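Local coordinates for glucoamylase (Thermoanaerobacterium thermosaccharolyticum, PDB 1LF6), which hydrolyses terminal alpha-1,4-linked glucose residues one after another from the non-reducing ends of starch-like chains, releasing beta-D-glucose, at residues Ser308-Lys311 with Thr312-Gly315; Asp344-His347 with Val348-Phe352; Ala355-Val358 with Asp359-Asn362; Gln394-Glu397 with Gln398-Ile402; Tyr659-Leu662 with Phe663-Ile667. One frame throughout, in Å; residues are numbered along the deposited sequence.

Contact 1: residues Ser308-Lys311 with Thr312-Gly315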
loop_
_atom_site.group_PDB
_atom_site.type_symbol
_atom_site.label_atom_id
_atom_site.label_comp_id
_atom_site.label_asym_id
_atom_site.label_seq_id
_atom_site.Cartn_x
_atom_site.Cartn_y
_atom_site.Cartn_z
ATOM N N SER A 308 3.819 -1.415 7.351
ATOM C CA SER A 308 2.579 -1.946 6.769
ATOM C C SER A 308 1.989 -3.135 7.523
ATOM O O SER A 308 1.076 -3.806 7.033
ATOM C CB SER A 308 2.812 -2.329 5.304
ATOM O OG SER A 308 3.129 -1.183 4.534
ATOM N N GLU A 309 2.517 -3.393 8.715
ATOM C CA GLU A 309 2.033 -4.490 9.543
ATOM C C GLU A 309 1.005 -3.963 10.541
ATOM O O GLU A 309 1.152 -2.856 11.050
ATOM C CB GLU A 309 3.198 -5.123 10.318
ATOM C CG GLU A 309 2.791 -6.181 11.340
ATOM C CD GLU A 309 3.961 -6.693 12.172
ATOM O OE1 GLU A 309 4.763 -5.861 12.645
ATOM O OE2 GLU A 309 4.069 -7.920 12.363
ATOM N N ASP A 310 -0.042 -4.736 10.812
ATOM C CA ASP A 310 -1.005 -4.294 11.806
ATOM C C ASP A 310 -0.265 -4.454 13.127
ATOM O O ASP A 310 0.618 -5.306 13.249
ATOM C CB ASP A 310 -2.268 -5.158 11.810
ATOM C CG ASP A 310 -3.311 -4.655 12.814
ATOM O OD1 ASP A 310 -3.679 -3.462 12.742
ATOM O OD2 ASP A 310 -3.750 -5.449 13.670
ATOM N N LYS A 311 -0.606 -3.634 14.114
ATOM C CA LYS A 311 0.083 -3.714 15.393
ATOM C C LYS A 311 -0.622 -4.588 16.426
ATOM O O LYS A 311 -0.117 -4.783 17.530
ATOM C CB LYS A 311 0.324 -2.302 15.926
ATOM C CG LYS A 311 1.248 -1.509 15.010
ATOM C CD LYS A 311 1.506 -0.091 15.485
ATOM C CE LYS A 311 2.505 0.599 14.557
ATOM N NZ LYS A 311 2.910 1.956 15.001
ATOM N N THR A 312 -1.780 -5.128 16.055
ATOM C CA THR A 312 -2.533 -6.000 16.946
ATOM C C THR A 312 -2.431 -7.425 16.402
ATOM O O THR A 312 -2.110 -8.360 17.133
ATOM C CB THR A 312 -4.006 -5.566 17.027
ATOM O OG1 THR A 312 -4.069 -4.185 17.397
ATOM C CG2 THR A 312 -4.753 -6.394 18.073
ATOM N N ASN A 313 -2.705 -7.585 15.111
ATOM C CA ASN A 313 -2.594 -8.889 14.463
ATOM C C ASN A 313 -1.237 -8.883 13.776
ATOM O O ASN A 313 -1.129 -8.563 12.589
ATOM C CB ASN A 313 -3.707 -9.081 13.427
ATOM C CG ASN A 313 -4.992 -9.607 14.040
ATOM O OD1 ASN A 313 -5.102 -10.792 14.359
ATOM N ND2 ASN A 313 -5.966 -8.726 14.214
ATOM N N LYS A 314 -0.196 -9.214 14.537
ATOM C CA LYS A 314 1.162 -9.219 14.006
ATOM C C LYS A 314 1.339 -10.212 12.865
ATOM O O LYS A 314 0.789 -11.310 12.888
ATOM C CB LYS A 314 2.162 -9.516 15.128
ATOM C CG LYS A 314 2.167 -8.471 16.241
ATOM C CD LYS A 314 3.202 -8.796 17.301
ATOM C CE LYS A 314 3.187 -7.766 18.419
ATOM N NZ LYS A 314 4.147 -8.116 19.501
ATOM N N GLY A 315 2.121 -9.818 11.867
ATOM C CA GLY A 315 2.342 -10.681 10.725
ATOM C C GLY A 315 1.389 -10.323 9.601
ATOM O O GLY A 315 1.585 -10.726 8.455
HETATM O O HOH W 1 -3.213 -2.716 15.573
HETATM O O HOH W 2 -6.138 -6.261 14.160
#
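T312 and D310 meet first: the backbone N of T312 gives a weak bond to OD2 of D310, at 3.1 Å. T312 OG1 also donates to a water, and that water in turn donates to D310 OD1. N313 N lies 2.8 Å from D310 OD2, with an N-H...O angle of 172°, and comes in on the anti side of the carboxylate, 23° out of its plane. The D310 carboxylate reaches these two amides because CG is anti to its backbone N (chi1 -177°). A second water donates to OD2 and accepts from N313 ND2. D310 OD2 thus accepts from the amides two and three residues on, an Asx turn whose first bond is weak, in a loop between helix 296-306 and helix 342-355 of the catalytic domain. K314 follows, its CB 3.7 Å from E309 OE2. Then G315 N donates to E309 OE2 at 2.8 Å, on the anti lone pair. E309 also forms a salt bridge with R363 and accepts from the hydroxyl of Y46. An alanine in place of E309 would probably leave G315 N without this acceptor and R363 without its charged mate. G315 has positive phi; a side chain would press on K314 O.

Contact 2: residues Asp344-His347 with Val348-Phe352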
loop_
_atom_site.group_PDB
_atom_site.type_symbol
_atom_site.label_atom_id
_atom_site.label_comp_id
_atom_site.label_asym_id
_atom_site.label_seq_id
_atom_site.Cartn_x
_atom_site.Cartn_y
_atom_site.Cartn_z
ATOM N N ASP A 344 1.190 -11.370 -1.833
ATOM C CA ASP A 344 1.897 -10.147 -1.473
ATOM C C ASP A 344 2.733 -10.330 -0.209
ATOM O O ASP A 344 3.876 -9.892 -0.148
ATOM C CB ASP A 344 0.906 -8.990 -1.291
ATOM C CG ASP A 344 0.172 -8.647 -2.581
ATOM O OD1 ASP A 344 0.145 -7.459 -2.966
ATOM O OD2 ASP A 344 -0.370 -9.574 -3.210
ATOM N N LEU A 345 2.161 -10.987 0.795
ATOM C CA LEU A 345 2.860 -11.220 2.056
ATOM C C LEU A 345 4.144 -12.017 1.810
ATOM O O LEU A 345 5.196 -11.721 2.377
ATOM C CB LEU A 345 1.933 -11.969 3.023
ATOM C CG LEU A 345 2.358 -12.171 4.479
ATOM C CD1 LEU A 345 2.669 -10.826 5.125
ATOM C CD2 LEU A 345 1.237 -12.874 5.238
ATOM N N TYR A 346 4.041 -13.024 0.954
ATOM C CA TYR A 346 5.170 -13.876 0.588
ATOM C C TYR A 346 6.314 -13.033 0.036
ATOM O O TYR A 346 7.468 -13.174 0.449
ATOM C CB TYR A 346 4.706 -14.895 -0.466
ATOM C CG TYR A 346 5.803 -15.628 -1.214
ATOM C CD1 TYR A 346 6.593 -16.594 -0.583
ATOM C CD2 TYR A 346 6.039 -15.369 -2.565
ATOM C CE1 TYR A 346 7.589 -17.285 -1.283
ATOM C CE2 TYR A 346 7.030 -16.052 -3.272
ATOM C CZ TYR A 346 7.800 -17.009 -2.626
ATOM O OH TYR A 346 8.775 -17.686 -3.325
ATOM N N HIS A 347 5.986 -12.151 -0.899
ATOM C CA HIS A 347 6.985 -11.292 -1.515
ATOM C C HIS A 347 7.567 -10.309 -0.507
ATOM O O HIS A 347 8.775 -10.066 -0.490
ATOM C CB HIS A 347 6.358 -10.565 -2.704
ATOM C CG HIS A 347 6.007 -11.481 -3.839
ATOM N ND1 HIS A 347 6.952 -12.247 -4.492
ATOM C CD2 HIS A 347 4.819 -11.775 -4.419
ATOM C CE1 HIS A 347 6.360 -12.970 -5.427
ATOM N NE2 HIS A 347 5.065 -12.702 -5.404
ATOM N N VAL A 348 6.708 -9.753 0.340
ATOM C CA VAL A 348 7.149 -8.814 1.364
ATOM C C VAL A 348 8.114 -9.560 2.298
ATOM O O VAL A 348 9.179 -9.055 2.632
ATOM C CB VAL A 348 5.932 -8.257 2.158
ATOM C CG1 VAL A 348 6.408 -7.521 3.428
ATOM C CG2 VAL A 348 5.138 -7.295 1.268
ATOM N N ALA A 349 7.745 -10.774 2.691
ATOM C CA ALA A 349 8.589 -11.584 3.557
ATOM C C ALA A 349 9.960 -11.826 2.913
ATOM O O ALA A 349 10.987 -11.838 3.597
ATOM C CB ALA A 349 7.910 -12.902 3.847
ATOM N N ASN A 350 9.979 -12.023 1.599
ATOM C CA ASN A 350 11.237 -12.248 0.909
ATOM C C ASN A 350 12.136 -11.016 0.981
ATOM O O ASN A 350 13.365 -11.141 1.051
ATOM C CB ASN A 350 10.992 -12.646 -0.550
ATOM C CG ASN A 350 10.497 -14.068 -0.677
ATOM O OD1 ASN A 350 10.873 -14.936 0.114
ATOM N ND2 ASN A 350 9.660 -14.321 -1.677
ATOM N N ALA A 351 11.530 -9.830 0.968
ATOM C CA ALA A 351 12.298 -8.590 1.064
ATOM C C ALA A 351 12.875 -8.498 2.480
ATOM O O ALA A 351 14.035 -8.149 2.658
ATOM C CB ALA A 351 11.402 -7.389 0.781
ATOM N N PHE A 352 12.060 -8.812 3.486
ATOM C CA PHE A 352 12.545 -8.778 4.861
ATOM C C PHE A 352 13.725 -9.738 5.006
ATOM O O PHE A 352 14.705 -9.426 5.673
ATOM C CB PHE A 352 11.432 -9.177 5.846
ATOM C CG PHE A 352 10.480 -8.058 6.179
ATOM C CD1 PHE A 352 10.958 -6.841 6.660
ATOM C CD2 PHE A 352 9.105 -8.229 6.040
ATOM C CE1 PHE A 352 10.080 -5.806 7.002
ATOM C CE2 PHE A 352 8.217 -7.202 6.378
ATOM C CZ PHE A 352 8.706 -5.992 6.859
HETATM O O HOH W 3 9.516 -11.847 -3.445
#
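Helix 342-355, one of the helices of the (alpha/alpha) barrel of the family 15 catalytic domain, carries this contact one turn along its own length, chiefly between the side chains of Y346 and N350. The ND2 of N350 stands over one face of the Y346 ring, offset toward the rim and 3.4 Å above the plane. The ring atom nearest N350 ND2 is Y346 CZ, at 3.4 Å. The amide plane stands steeply to the ring, at 78°. N350 CG is anti to its own carbonyl carbon (chi1 -74°), which swings the amide back toward the preceding turn and over the tyrosine. The same ND2 donates to a water at 3.0 Å. That water lies in plane at the edge of the H347 ring, 2.8 Å from ND1, so it bridges the two side chains. CD2 of Y346 sits over the centre of one face of the H347 imidazole. Along the backbone the bonds run i to i+4. A349 N meets L345 O at 2.7 Å, and N350 N meets Y346 O at 3.0 Å. V348 CG2 rests 3.2 Å from D344 O. Around the helix, H347 stacks on W654, while Y346 packs on D400 and I403 of helix 395-407. L345 and A349 face helix 358-375, and V348 and A351 touch L305 of helix 296-306.

Contact 3: residues Ala355-Val358 with Asp359-Asn362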
loop_
_atom_site.group_PDB
_atom_site.type_symbol
_atom_site.label_atom_id
_atom_site.label_comp_id
_atom_site.label_asym_id
_atom_site.label_seq_id
_atom_site.Cartn_x
_atom_site.Cartn_y
_atom_site.Cartn_z
ATOM N N ALA A 355 16.785 -8.340 3.429
ATOM C CA ALA A 355 17.253 -7.196 4.205
ATOM C C ALA A 355 17.840 -7.593 5.560
ATOM O O ALA A 355 18.489 -6.782 6.218
ATOM C CB ALA A 355 16.104 -6.207 4.404
ATOM N N GLY A 356 17.610 -8.833 5.977
ATOM C CA GLY A 356 18.142 -9.285 7.249
ATOM C C GLY A 356 17.145 -9.264 8.395
ATOM O O GLY A 356 17.481 -9.660 9.512
ATOM N N ASP A 357 15.927 -8.804 8.135
ATOM C CA ASP A 357 14.896 -8.764 9.170
ATOM C C ASP A 357 14.109 -10.070 9.116
ATOM O O ASP A 357 12.953 -10.115 8.677
ATOM C CB ASP A 357 13.961 -7.570 8.954
ATOM C CG ASP A 357 12.893 -7.456 10.034
ATOM O OD1 ASP A 357 12.057 -6.534 9.932
ATOM O OD2 ASP A 357 12.886 -8.280 10.979
ATOM N N VAL A 358 14.756 -11.138 9.565
ATOM C CA VAL A 358 14.153 -12.463 9.572
ATOM C C VAL A 358 12.927 -12.542 10.478
ATOM O O VAL A 358 11.965 -13.237 10.155
ATOM C CB VAL A 358 15.198 -13.519 10.002
ATOM C CG1 VAL A 358 14.592 -14.913 9.975
ATOM C CG2 VAL A 358 16.390 -13.448 9.069
ATOM N N ASP A 359 12.958 -11.826 11.599
ATOM C CA ASP A 359 11.840 -11.820 12.548
ATOM C C ASP A 359 10.524 -11.419 11.890
ATOM O O ASP A 359 9.484 -12.039 12.125
ATOM C CB ASP A 359 12.122 -10.853 13.701
ATOM C CG ASP A 359 13.213 -11.354 14.640
ATOM O OD1 ASP A 359 13.691 -10.551 15.464
ATOM O OD2 ASP A 359 13.581 -12.543 14.559
ATOM N N SER A 360 10.569 -10.368 11.079
ATOM C CA SER A 360 9.370 -9.897 10.400
ATOM C C SER A 360 8.825 -10.943 9.431
ATOM O O SER A 360 7.614 -11.123 9.330
ATOM C CB SER A 360 9.655 -8.598 9.655
ATOM O OG SER A 360 9.897 -7.540 10.570
ATOM N N ALA A 361 9.715 -11.630 8.721
ATOM C CA ALA A 361 9.293 -12.662 7.782
ATOM C C ALA A 361 8.631 -13.815 8.540
ATOM O O ALA A 361 7.598 -14.336 8.116
ATOM C CB ALA A 361 10.484 -13.169 6.993
ATOM N N ASN A 362 9.223 -14.209 9.668
ATOM C CA ASN A 362 8.668 -15.295 10.473
ATOM C C ASN A 362 7.307 -14.953 11.055
ATOM O O ASN A 362 6.430 -15.811 11.149
ATOM C CB ASN A 362 9.621 -15.676 11.609
ATOM C CG ASN A 362 10.579 -16.774 11.208
ATOM O OD1 ASN A 362 10.157 -17.852 10.787
ATOM N ND2 ASN A 362 11.874 -16.511 11.338
HETATM O O HOH W 4 14.686 -9.352 12.556
#
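The D357 carboxylate is met by the backbone N of S360 from above its plane, 56° out of it, at OD2 and 3.1 Å away. The other oxygen takes the serine side chain: S360 OG donates to D357 OD1 at 2.5 Å, a very short bond. D357 CG is anti to the backbone N (chi1 -178°), and this carries the carboxylate forward to the first turn of helix 358-375. A water donates to D357 OD2 at 2.6 Å and accepts from D359 N at 3.2 Å, linking the same oxygen to a second amide of the turn. D357 OD1 also accepts from the hydroxyl of Y283.

The second flat group is the amide of N362. It lies alongside V358, both side chains pointing the same way, with ND2 3.4 Å from V358 CG1. Its OD1 is bound by R410. On the backbone, N362 N donates to V358 O at 2.9 Å, the first i to i+4 bond across this stretch.

Just ahead, helix 342-355 closes in a Schellman motif at G356, where phi is 99°. D357 then takes the N-cap position of the next helix and is the centre of an inverse gamma turn. One helix thus stops and the next starts within a few residues, as in an alpha-alpha hairpin. S360 and D357 both touch F352 and K306.

Chemically, one buried carboxylate serves an amide, two hydroxyls and a water. Its negative charge lies at the start of a helix, where it would probably be favoured by the helix dipole.

Contact 4: residues Gln394-Glu397 with Gln398-Ile402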
loop_
_atom_site.group_PDB
_atom_site.type_symbol
_atom_site.label_atom_id
_atom_site.label_comp_id
_atom_site.label_asym_id
_atom_site.label_seq_id
_atom_site.Cartn_x
_atom_site.Cartn_y
_atom_site.Cartn_z
ATOM N N GLN A 394 -6.938 -19.481 -5.406
ATOM C CA GLN A 394 -5.665 -19.222 -6.085
ATOM C C GLN A 394 -4.622 -20.220 -5.603
ATOM O O GLN A 394 -4.183 -20.155 -4.459
ATOM C CB GLN A 394 -5.189 -17.792 -5.784
ATOM C CG GLN A 394 -5.964 -16.711 -6.526
ATOM C CD GLN A 394 -5.738 -15.314 -5.965
ATOM O OE1 GLN A 394 -4.624 -14.953 -5.577
ATOM N NE2 GLN A 394 -6.795 -14.514 -5.937
ATOM N N LEU A 395 -4.227 -21.134 -6.482
ATOM C CA LEU A 395 -3.250 -22.151 -6.136
ATOM C C LEU A 395 -1.895 -21.588 -5.748
ATOM O O LEU A 395 -1.235 -22.112 -4.841
ATOM C CB LEU A 395 -3.095 -23.156 -7.289
ATOM C CG LEU A 395 -4.099 -24.316 -7.308
ATOM C CD1 LEU A 395 -3.804 -25.262 -6.155
ATOM C CD2 LEU A 395 -5.525 -23.784 -7.204
ATOM N N ASP A 396 -1.474 -20.523 -6.423
ATOM C CA ASP A 396 -0.186 -19.927 -6.110
ATOM C C ASP A 396 -0.190 -19.472 -4.664
ATOM O O ASP A 396 0.840 -19.536 -3.992
ATOM C CB ASP A 396 0.129 -18.758 -7.061
ATOM C CG ASP A 396 -0.732 -17.540 -6.815
ATOM O OD1 ASP A 396 -1.958 -17.694 -6.656
ATOM O OD2 ASP A 396 -0.173 -16.419 -6.801
ATOM N N GLU A 397 -1.352 -19.052 -4.167
ATOM C CA GLU A 397 -1.439 -18.608 -2.780
ATOM C C GLU A 397 -1.394 -19.759 -1.763
ATOM O O GLU A 397 -1.120 -19.536 -0.584
ATOM C CB GLU A 397 -2.689 -17.741 -2.571
ATOM C CG GLU A 397 -2.561 -16.345 -3.194
ATOM C CD GLU A 397 -3.526 -15.335 -2.599
ATOM O OE1 GLU A 397 -3.088 -14.205 -2.285
ATOM O OE2 GLU A 397 -4.722 -15.661 -2.445
ATOM N N GLN A 398 -1.654 -20.984 -2.217
ATOM C CA GLN A 398 -1.597 -22.142 -1.331
ATOM C C GLN A 398 -0.141 -22.589 -1.238
ATOM O O GLN A 398 0.302 -23.133 -0.220
ATOM C CB GLN A 398 -2.421 -23.310 -1.892
ATOM C CG GLN A 398 -3.831 -22.956 -2.334
ATOM C CD GLN A 398 -4.640 -22.285 -1.242
ATOM O OE1 GLN A 398 -4.649 -22.731 -0.089
ATOM N NE2 GLN A 398 -5.335 -21.209 -1.602
ATOM N N ALA A 399 0.599 -22.347 -2.315
ATOM C CA ALA A 399 1.999 -22.748 -2.418
ATOM C C ALA A 399 3.026 -21.838 -1.755
ATOM O O ALA A 399 3.966 -22.322 -1.117
ATOM C CB ALA A 399 2.363 -22.928 -3.892
ATOM N N ASP A 400 2.855 -20.528 -1.905
ATOM C CA ASP A 400 3.809 -19.574 -1.354
ATOM C C ASP A 400 4.141 -19.737 0.121
ATOM O O ASP A 400 5.301 -19.659 0.505
ATOM C CB ASP A 400 3.354 -18.139 -1.649
ATOM C CG ASP A 400 3.459 -17.800 -3.133
ATOM O OD1 ASP A 400 4.232 -18.488 -3.835
ATOM O OD2 ASP A 400 2.790 -16.852 -3.591
ATOM N N PRO A 401 3.129 -19.951 0.972
ATOM C CA PRO A 401 3.475 -20.112 2.385
ATOM C C PRO A 401 4.373 -21.331 2.623
ATOM O O PRO A 401 5.182 -21.338 3.555
ATOM C CB PRO A 401 2.111 -20.208 3.073
ATOM C CG PRO A 401 1.163 -20.586 1.960
ATOM C CD PRO A 401 1.674 -19.820 0.791
ATOM N N ILE A 402 4.242 -22.351 1.775
ATOM C CA ILE A 402 5.074 -23.544 1.911
ATOM C C ILE A 402 6.504 -23.193 1.524
ATOM O O ILE A 402 7.451 -23.585 2.199
ATOM C CB ILE A 402 4.624 -24.699 0.982
ATOM C CG1 ILE A 402 3.187 -25.118 1.291
ATOM C CG2 ILE A 402 5.578 -25.882 1.153
ATOM C CD1 ILE A 402 2.640 -26.165 0.324
HETATM O O HOH W 5 2.549 -15.974 -6.291
#
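Hydrogen bonds from Q398, A399 and D400 to the carbonyls of Q394-D396 make up most of this contact. Q398 NE2 donates to Q394 O at 3.3 Å, coming from above the carbonyl plane, 47° out of it. The bend at chi2 (-55°) folds the amide back over the start of its own helix. NE2 has a second acceptor, I378 O. L395 O takes two donors: A399 N in its carbonyl plane at 3.1 Å, and Q398 N at 2.9 Å from well above that plane. D400 N donates to D396 O at 3.1 Å. An alanine in place of Q398 would probably leave Q394 O and I378 O without this amide donor and open a gap beside L421 and F424 of helix 414-428.

Two carboxylates form the charged part. D396 OD2 and D400 OD2 are 4.4 Å apart, and one water donates to both, 2.8 Å from each. This shared water probably eases the repulsion, as does R343, which makes a salt bridge with D396.

The close backbone packing is at the proline: P401 CD lies 3.1 Å from E397 O, where a proline has no N-H to give. That carbonyl accepts from S342 OG instead, and the helix is kinked here.

Q394, just ahead of the helix, bonds through NE2 to Q434 and to E438, probably the proton donor. The contact is thus the N-terminal turn of a barrel helix, at the active-site end of the (alpha/alpha) barrel of family 15 glucoamylases.

Contact 5: residues Tyr659-Leu662 with Phe663-Ile667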
loop_
_atom_site.group_PDB
_atom_site.type_symbol
_atom_site.label_atom_id
_atom_site.label_comp_id
_atom_site.label_asym_id
_atom_site.label_seq_id
_atom_site.Cartn_x
_atom_site.Cartn_y
_atom_site.Cartn_z
ATOM N N TYR A 659 11.612 -4.179 -5.492
ATOM C CA TYR A 659 12.770 -3.302 -5.661
ATOM C C TYR A 659 13.899 -3.713 -4.724
ATOM O O TYR A 659 15.058 -3.784 -5.129
ATOM C CB TYR A 659 12.424 -1.825 -5.407
ATOM C CG TYR A 659 13.669 -0.958 -5.375
ATOM C CD1 TYR A 659 14.331 -0.696 -4.173
ATOM C CD2 TYR A 659 14.252 -0.498 -6.556
ATOM C CE1 TYR A 659 15.543 -0.008 -4.149
ATOM C CE2 TYR A 659 15.467 0.192 -6.541
ATOM C CZ TYR A 659 16.105 0.428 -5.335
ATOM O OH TYR A 659 17.313 1.085 -5.313
ATOM N N VAL A 660 13.560 -3.973 -3.468
ATOM C CA VAL A 660 14.557 -4.387 -2.483
ATOM C C VAL A 660 15.279 -5.651 -2.947
ATOM O O VAL A 660 16.508 -5.703 -2.960
ATOM C CB VAL A 660 13.896 -4.648 -1.111
ATOM C CG1 VAL A 660 14.889 -5.296 -0.149
ATOM C CG2 VAL A 660 13.402 -3.343 -0.536
ATOM N N ILE A 661 14.510 -6.664 -3.339
ATOM C CA ILE A 661 15.086 -7.926 -3.790
ATOM C C ILE A 661 15.925 -7.764 -5.057
ATOM O O ILE A 661 16.970 -8.404 -5.201
ATOM C CB ILE A 661 13.965 -8.978 -4.011
ATOM C CG1 ILE A 661 13.351 -9.351 -2.657
ATOM C CG2 ILE A 661 14.519 -10.218 -4.694
ATOM C CD1 ILE A 661 12.035 -10.097 -2.747
ATOM N N LEU A 662 15.479 -6.903 -5.970
ATOM C CA LEU A 662 16.209 -6.662 -7.219
ATOM C C LEU A 662 17.512 -5.924 -6.936
ATOM O O LEU A 662 18.574 -6.290 -7.437
ATOM C CB LEU A 662 15.356 -5.826 -8.176
ATOM C CG LEU A 662 16.069 -5.341 -9.438
ATOM C CD1 LEU A 662 16.558 -6.545 -10.227
ATOM C CD2 LEU A 662 15.128 -4.480 -10.272
ATOM N N PHE A 663 17.405 -4.868 -6.137
ATOM C CA PHE A 663 18.546 -4.056 -5.743
ATOM C C PHE A 663 19.643 -4.947 -5.156
ATOM O O PHE A 663 20.802 -4.872 -5.562
ATOM C CB PHE A 663 18.092 -3.024 -4.701
ATOM C CG PHE A 663 19.215 -2.224 -4.102
ATOM C CD1 PHE A 663 19.873 -1.258 -4.849
ATOM C CD2 PHE A 663 19.626 -2.453 -2.791
ATOM C CE1 PHE A 663 20.930 -0.526 -4.301
ATOM C CE2 PHE A 663 20.677 -1.732 -2.231
ATOM C CZ PHE A 663 21.331 -0.767 -2.987
ATOM N N ALA A 664 19.263 -5.785 -4.197
ATOM C CA ALA A 664 20.196 -6.697 -3.539
ATOM C C ALA A 664 20.695 -7.791 -4.485
ATOM O O ALA A 664 21.880 -8.142 -4.479
ATOM C CB ALA A 664 19.516 -7.329 -2.322
ATOM N N SER A 665 19.787 -8.331 -5.296
ATOM C CA SER A 665 20.151 -9.387 -6.236
ATOM C C SER A 665 21.143 -8.882 -7.275
ATOM O O SER A 665 22.058 -9.602 -7.662
ATOM C CB SER A 665 18.902 -9.942 -6.943
ATOM O OG SER A 665 18.038 -10.598 -6.027
ATOM N N ASN A 666 20.959 -7.646 -7.725
ATOM C CA ASN A 666 21.851 -7.069 -8.724
ATOM C C ASN A 666 23.256 -6.859 -8.154
ATOM O O ASN A 666 24.224 -6.771 -8.904
ATOM C CB ASN A 666 21.292 -5.738 -9.228
ATOM C CG ASN A 666 22.088 -5.169 -10.395
ATOM O OD1 ASN A 666 22.469 -3.994 -10.387
ATOM N ND2 ASN A 666 22.332 -5.994 -11.409
ATOM N N ILE A 667 23.360 -6.775 -6.831
ATOM C CA ILE A 667 24.654 -6.588 -6.187
ATOM C C ILE A 667 25.351 -7.937 -5.988
ATOM O O ILE A 667 26.557 -8.049 -6.213
ATOM C CB ILE A 667 24.506 -5.860 -4.824
ATOM C CG1 ILE A 667 24.097 -4.406 -5.055
ATOM C CG2 ILE A 667 25.820 -5.916 -4.048
ATOM C CD1 ILE A 667 23.669 -3.671 -3.798
#
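Aromatic packing joins Y659 and F663, one turn apart on helix 653-668. CB of F663 sits over one face of the Y659 ring, toward its rim, in a CH-pi contact 4.3 Å from the centroid. The two rings are near parallel, at 19°, but slid apart until they barely overlap, with centroids 5.8 Å from each other. CG anti to the backbone N in both (chi1 171° and 174°) sends the two rings off the same side of the helix. Y659 OH approaches F663 CD1 to 3.5 Å. That hydroxyl bonds to E625.

Among the hydrogen bonds, I661 O accepts twice from S665. S665 N comes in at 2.8 Å and S665 OG at 2.6 Å, from opposite faces of the carbonyl plane. OG is also bonded to L672 N, so the serine links the helix to the chain that follows. The regular i to i+4 bonds continue on either side, with F663 N to Y659 O at 2.8 Å and N666 N to L662 O at 2.8 Å.

Apolar side chains spread to several neighbours. V660 turns to helix 296-306, while I661 and L662 both meet M608 of helix 600-612. Y659 and L662 also lie on V621 and M624 of helix 618-627. Helix 653-668 packs here against these three helices as one of the helices of the (alpha/alpha) barrel of this family.

In the fold
Contacts 1 to 5 follow one another along the chain without overlap, and contacts 1 to 4 lie wholly in the family 15 catalytic region. Contacts 2 and 3 are closest, with centres 9 Å apart: helices 342-355 and 358-375 are consecutive, and F352 packs on D357 and S360. Contact 2 is the hub. It touches contact 4 through Y346 and D400, contact 5 through I661 CD1 against N350, and contact 1 through L345 and G315. Contacts 1 and 5 are furthest apart, at about 25 Å between centres. Contact 4 lies beside the probable catalytic acid E438, and the D344 side chain of contact 2 is about 7 Å from that of E438.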